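Local coordinates for protein tRNA (guanine(26)-N(2))-dimethyltransferase (PDB 2DUL) that probably dimethylates the N2 atom of guanine 26 in a number of tRNAs, taking the methyl groups from S-adenosyl-L-methionine, at residues A[182-187]-A[204-209]; A[215-220]-A[275-280]. All blocks are in the same frame, centred on the assembly; numbering follows the deposited sequence.

Interaction 1: A[182-187]-A[204-209]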
loop_
_atom_site.group_PDB
_atom_site.type_symbol
_atom_site.label_atom_id
_atom_site.label_comp_id
_atom_site.label_asym_id
_atom_site.label_seq_id
_atom_site.Cartn_x
_atom_site.Cartn_y
_atom_site.Cartn_z
ATOM N N TYR A 182 1.988 -0.303 15.555
ATOM C CA TYR A 182 1.077 0.639 14.914
ATOM C C TYR A 182 0.278 1.556 15.825
ATOM O O TYR A 182 -0.486 2.390 15.336
ATOM C CB TYR A 182 0.121 -0.139 14.005
ATOM C CG TYR A 182 0.864 -0.909 12.944
ATOM C CD1 TYR A 182 1.368 -0.261 11.820
ATOM C CD2 TYR A 182 1.118 -2.277 13.088
ATOM C CE1 TYR A 182 2.109 -0.943 10.862
ATOM C CE2 TYR A 182 1.866 -2.976 12.128
ATOM C CZ TYR A 182 2.356 -2.296 11.022
ATOM O OH TYR A 182 3.108 -2.945 10.076
ATOM N N LEU A 183 0.454 1.410 17.134
ATOM C CA LEU A 183 -0.263 2.228 18.106
ATOM C C LEU A 183 -1.764 2.284 17.787
ATOM O O LEU A 183 -2.376 3.357 17.737
ATOM C CB LEU A 183 0.343 3.641 18.143
ATOM C CG LEU A 183 1.809 3.678 18.605
ATOM C CD1 LEU A 183 2.354 5.101 18.510
ATOM C CD2 LEU A 183 1.909 3.159 20.045
ATOM N N ALA A 184 -2.352 1.112 17.573
ATOM C CA ALA A 184 -3.771 0.999 17.257
ATOM C C ALA A 184 -4.281 -0.375 17.690
ATOM O O ALA A 184 -3.514 -1.341 17.733
ATOM C CB ALA A 184 -3.991 1.188 15.748
ATOM N N VAL A 185 -5.572 -0.443 18.016
ATOM C CA VAL A 185 -6.232 -1.679 18.432
ATOM C C VAL A 185 -6.859 -2.311 17.183
ATOM O O VAL A 185 -7.799 -1.763 16.599
ATOM C CB VAL A 185 -7.344 -1.388 19.479
ATOM C CG1 VAL A 185 -7.999 -2.686 19.928
ATOM C CG2 VAL A 185 -6.750 -0.646 20.680
ATOM N N PRO A 186 -6.348 -3.479 16.759
ATOM C CA PRO A 186 -6.859 -4.170 15.572
ATOM C C PRO A 186 -8.176 -4.922 15.770
ATOM O O PRO A 186 -8.539 -5.292 16.889
ATOM C CB PRO A 186 -5.711 -5.107 15.211
ATOM C CG PRO A 186 -5.249 -5.552 16.566
ATOM C CD PRO A 186 -5.260 -4.256 17.389
ATOM N N LEU A 187 -8.878 -5.139 14.664
ATOM C CA LEU A 187 -10.143 -5.862 14.673
ATOM C C LEU A 187 -9.992 -7.133 13.843
ATOM O O LEU A 187 -9.728 -7.071 12.644
ATOM C CB LEU A 187 -11.263 -5.003 14.079
ATOM C CG LEU A 187 -12.593 -5.739 13.845
ATOM C CD1 LEU A 187 -13.134 -6.273 15.159
ATOM C CD2 LEU A 187 -13.597 -4.798 13.197
ATOM N N ILE A 204 0.578 6.350 9.153
ATOM C CA ILE A 204 1.376 7.217 8.295
ATOM C C ILE A 204 0.890 8.655 8.512
ATOM O O ILE A 204 1.695 9.576 8.665
ATOM C CB ILE A 204 1.205 6.860 6.798
ATOM C CG1 ILE A 204 1.759 5.460 6.526
ATOM C CG2 ILE A 204 1.943 7.882 5.928
ATOM C CD1 ILE A 204 1.474 4.954 5.124
ATOM N N ALA A 205 -0.428 8.827 8.542
ATOM C CA ALA A 205 -1.025 10.143 8.751
ATOM C C ALA A 205 -0.623 10.724 10.105
ATOM O O ALA A 205 -0.298 11.905 10.214
ATOM C CB ALA A 205 -2.551 10.050 8.655
ATOM N N ARG A 206 -0.655 9.894 11.141
ATOM C CA ARG A 206 -0.302 10.354 12.481
ATOM C C ARG A 206 1.169 10.734 12.599
ATOM O O ARG A 206 1.479 11.772 13.174
ATOM C CB ARG A 206 -0.679 9.301 13.533
ATOM C CG ARG A 206 -2.189 9.249 13.814
ATOM C CD ARG A 206 -2.541 8.222 14.880
ATOM N NE ARG A 206 -2.370 6.866 14.373
ATOM C CZ ARG A 206 -2.145 5.802 15.137
ATOM N NH1 ARG A 206 -2.061 5.933 16.452
ATOM N NH2 ARG A 206 -2.001 4.608 14.578
ATOM N N TYR A 207 2.074 9.924 12.047
ATOM C CA TYR A 207 3.503 10.251 12.112
ATOM C C TYR A 207 3.846 11.495 11.291
ATOM O O TYR A 207 4.777 12.237 11.628
ATOM C CB TYR A 207 4.366 9.092 11.601
ATOM C CG TYR A 207 4.788 8.095 12.661
ATOM C CD1 TYR A 207 3.845 7.318 13.331
ATOM C CD2 TYR A 207 6.134 7.941 13.003
ATOM C CE1 TYR A 207 4.227 6.409 14.324
ATOM C CE2 TYR A 207 6.529 7.039 13.994
ATOM C CZ TYR A 207 5.573 6.279 14.648
ATOM O OH TYR A 207 5.949 5.399 15.633
ATOM N N ALA A 208 3.099 11.717 10.215
ATOM C CA ALA A 208 3.361 12.852 9.330
ATOM C C ALA A 208 2.972 14.211 9.902
ATOM O O ALA A 208 3.613 15.224 9.599
ATOM C CB ALA A 208 2.646 12.643 7.993
ATOM N N ALA A 209 1.926 14.232 10.720
ATOM C CA ALA A 209 1.414 15.477 11.292
ATOM C C ALA A 209 2.430 16.378 11.980
ATOM O O ALA A 209 2.369 17.599 11.826
ATOM C CB ALA A 209 0.235 15.178 12.252
#
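Arg206 reaches from its helix to the chain at Tyr182 and Leu183 and uses its guanidinium group to grip two consecutive backbone carbonyls. NH2 donates to Tyr182 O at 2.8 Å, arriving almost in line with the carbonyl bond (C=O...N 169°), although the N-H itself is more bent. NH1 donates to Leu183 O at 2.9 Å along a straighter N-H line (152°), from a position tilted off the carbonyl plane. A second, weak bond joins NH2 to Leu183 O at 3.4 Å, and both oxygens lie at the edge of the guanidinium, near its plane. Carbon fills in beside these bonds: Leu183 CB sits 3.7 Å from Arg206 NH1, while the methyl of Ala184 approaches NH2 obliquely. The arginine chain is extended as far as CD and then bends at chi3 (-71°), which turns the guanidinium toward the two oxygens. Farther out, Arg206 NE makes a weak hydrogen bond to Gly202 O one turn back in the same helix, and Pro275 of strand 273-277 packs against the arginine. A leucine in place of Arg206 would probably leave the carbonyls of Tyr182 and Leu183 without their charged donor and the chain there less firmly tied to the helix. The two carbonyls belong to the end of helix 175-182, where Leu183 is the first residue to leave helical geometry, with a positive phi. The ring of Tyr182, meanwhile, is buried against Met144, Pro169, Leu170 and Ile199. An arginine side chain thus meets the last carbonyls at the C-terminal end of helix 175-182, where its positive charge would probably be favoured by the negative end of the helix dipole, fastening that helix and the connection after it to the later part of helix 192-209.

Interaction 2: A[215-220]-A[275-280]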
loop_
_atom_site.group_PDB
_atom_site.type_symbol
_atom_site.label_atom_id
_atom_site.label_comp_id
_atom_site.label_asym_id
_atom_site.label_seq_id
_atom_site.Cartn_x
_atom_site.Cartn_y
_atom_site.Cartn_z
ATOM N N ILE A 215 -1.869 14.172 4.431
ATOM C CA ILE A 215 -1.769 13.189 3.366
ATOM C C ILE A 215 -3.083 13.024 2.621
ATOM O O ILE A 215 -4.162 13.305 3.148
ATOM C CB ILE A 215 -1.370 11.764 3.875
ATOM C CG1 ILE A 215 -2.471 11.208 4.785
ATOM C CG2 ILE A 215 -0.023 11.806 4.588
ATOM C CD1 ILE A 215 -2.385 9.700 5.020
ATOM N N ASP A 216 -2.957 12.578 1.376
ATOM C CA ASP A 216 -4.088 12.259 0.523
ATOM C C ASP A 216 -3.746 10.843 0.086
ATOM O O ASP A 216 -2.611 10.581 -0.328
ATOM C CB ASP A 216 -4.152 13.151 -0.717
ATOM C CG ASP A 216 -4.938 14.425 -0.483
ATOM O OD1 ASP A 216 -5.766 14.458 0.451
ATOM O OD2 ASP A 216 -4.736 15.390 -1.247
ATOM N N VAL A 217 -4.691 9.921 0.199
ATOM C CA VAL A 217 -4.411 8.558 -0.215
ATOM C C VAL A 217 -4.546 8.450 -1.730
ATOM O O VAL A 217 -5.557 8.850 -2.300
ATOM C CB VAL A 217 -5.374 7.556 0.446
ATOM C CG1 VAL A 217 -5.073 6.146 -0.050
ATOM C CG2 VAL A 217 -5.235 7.621 1.956
ATOM N N ILE A 218 -3.508 7.935 -2.380
ATOM C CA ILE A 218 -3.538 7.754 -3.820
ATOM C C ILE A 218 -4.166 6.389 -4.082
ATOM O O ILE A 218 -5.095 6.252 -4.881
ATOM C CB ILE A 218 -2.117 7.774 -4.410
ATOM C CG1 ILE A 218 -1.490 9.159 -4.201
ATOM C CG2 ILE A 218 -2.161 7.410 -5.889
ATOM C CD1 ILE A 218 0.004 9.205 -4.477
ATOM N N LEU A 219 -3.658 5.385 -3.379
ATOM C CA LEU A 219 -4.145 4.023 -3.519
ATOM C C LEU A 219 -3.652 3.179 -2.359
ATOM O O LEU A 219 -2.462 3.165 -2.060
ATOM C CB LEU A 219 -3.641 3.412 -4.829
ATOM C CG LEU A 219 -3.849 1.901 -4.998
ATOM C CD1 LEU A 219 -5.338 1.588 -5.033
ATOM C CD2 LEU A 219 -3.171 1.430 -6.274
ATOM N N ALA A 220 -4.573 2.488 -1.699
ATOM C CA ALA A 220 -4.213 1.613 -0.588
ATOM C C ALA A 220 -5.045 0.360 -0.775
ATOM O O ALA A 220 -6.249 0.438 -1.027
ATOM C CB ALA A 220 -4.525 2.272 0.741
ATOM N N PRO A 275 -6.891 3.841 16.423
ATOM C CA PRO A 275 -7.433 4.652 15.332
ATOM C C PRO A 275 -7.162 4.127 13.923
ATOM O O PRO A 275 -6.156 3.467 13.672
ATOM C CB PRO A 275 -6.797 6.021 15.573
ATOM C CG PRO A 275 -5.457 5.663 16.155
ATOM C CD PRO A 275 -5.827 4.565 17.141
ATOM N N VAL A 276 -8.093 4.407 13.020
ATOM C CA VAL A 276 -7.968 4.019 11.625
ATOM C C VAL A 276 -8.276 5.229 10.757
ATOM O O VAL A 276 -8.888 6.200 11.211
ATOM C CB VAL A 276 -8.965 2.906 11.225
ATOM C CG1 VAL A 276 -8.691 1.633 12.018
ATOM C CG2 VAL A 276 -10.400 3.392 11.450
ATOM N N TRP A 277 -7.834 5.165 9.509
ATOM C CA TRP A 277 -8.099 6.215 8.535
ATOM C C TRP A 277 -9.533 5.952 8.077
ATOM O O TRP A 277 -9.860 4.824 7.703
ATOM C CB TRP A 277 -7.129 6.067 7.359
ATOM C CG TRP A 277 -7.384 6.976 6.207
ATOM C CD1 TRP A 277 -7.935 6.643 5.005
ATOM C CD2 TRP A 277 -7.030 8.362 6.118
ATOM N NE1 TRP A 277 -7.936 7.733 4.166
ATOM C CE2 TRP A 277 -7.388 8.802 4.824
ATOM C CE3 TRP A 277 -6.440 9.273 7.005
ATOM C CZ2 TRP A 277 -7.176 10.116 4.392
ATOM C CZ3 TRP A 277 -6.229 10.585 6.573
ATOM C CH2 TRP A 277 -6.597 10.989 5.278
ATOM N N LEU A 278 -10.393 6.968 8.141
ATOM C CA LEU A 278 -11.781 6.816 7.698
ATOM C C LEU A 278 -12.009 7.577 6.394
ATOM O O LEU A 278 -13.143 7.718 5.933
ATOM C CB LEU A 278 -12.761 7.329 8.764
ATOM C CG LEU A 278 -12.860 6.534 10.070
ATOM C CD1 LEU A 278 -13.909 7.155 10.979
ATOM C CD2 LEU A 278 -13.236 5.088 9.750
ATOM N N GLY A 279 -10.924 8.066 5.805
ATOM C CA GLY A 279 -11.039 8.785 4.551
ATOM C C GLY A 279 -10.994 7.835 3.368
ATOM O O GLY A 279 -11.126 6.621 3.543
ATOM N N PRO A 280 -10.812 8.356 2.145
ATOM C CA PRO A 280 -10.750 7.545 0.924
ATOM C C PRO A 280 -9.554 6.594 0.928
ATOM O O PRO A 280 -8.506 6.913 1.489
ATOM C CB PRO A 280 -10.608 8.590 -0.185
ATOM C CG PRO A 280 -11.214 9.839 0.418
ATOM C CD PRO A 280 -10.711 9.792 1.832
#
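Val217 presses one methyl, CG2, against the pyrrole side of the Trp277 indole, 3.5 Å from NE1 and 3.8 Å from CE2, approaching the ring obliquely. Ile215, two residues earlier on the same strand, meets the far end of the ring: its CD1 lies over one face, offset toward the rim, and CG1 is 4.2 Å from CH2. The opposite face carries the backbone N of Gly279, 3.3 Å above the plane. With CG anti to the backbone N (chi1 173°), Trp277 sends its indole toward strand 213-223, and its N-H is satisfied within its own segment: NE1 donates to Pro280 O at 2.9 Å, with the oxygen close to the ring plane. This bond probably helps fix the turn of the indole, and the same carbonyl oxygen meets Val217 CB at 3.4 Å. Val201 of helix 192-209 packs on both Trp277 and Val217, adding to the buried side. The exposed pyrrolidine ring of Pro280 is looser, its CB 5.4 Å from Val217 CB, although the carbonyl of this residue is held tightly. Trp277, at the end of strand 273-277 of the small antiparallel sheet, packs on the outermost strand of the large mixed sheet of the class I-like methyltransferase fold.

In the fold
Both segments of interaction 1 precede those of interaction 2 in the sequence, and the centres of the two contacts are about 11 Å apart. Helix 192-209 joins them: it supplies one side of interaction 1 and is followed, after a three-residue link, by strand 213-223, the edge strand used in interaction 2. Their segments also touch, with Ala205 CB 3.7 Å from Ile215 CD1 and Leu183 O 3.7 Å from Pro275 CD, and Val185 forms backbone hydrogen bonds with Gly274 of strand 273-277. Loop, helix and both sheets thus meet in one continuous packed region. It lies away from the predicted S-adenosyl-L-methionine site and joins the large mixed sheet to the small antiparallel one.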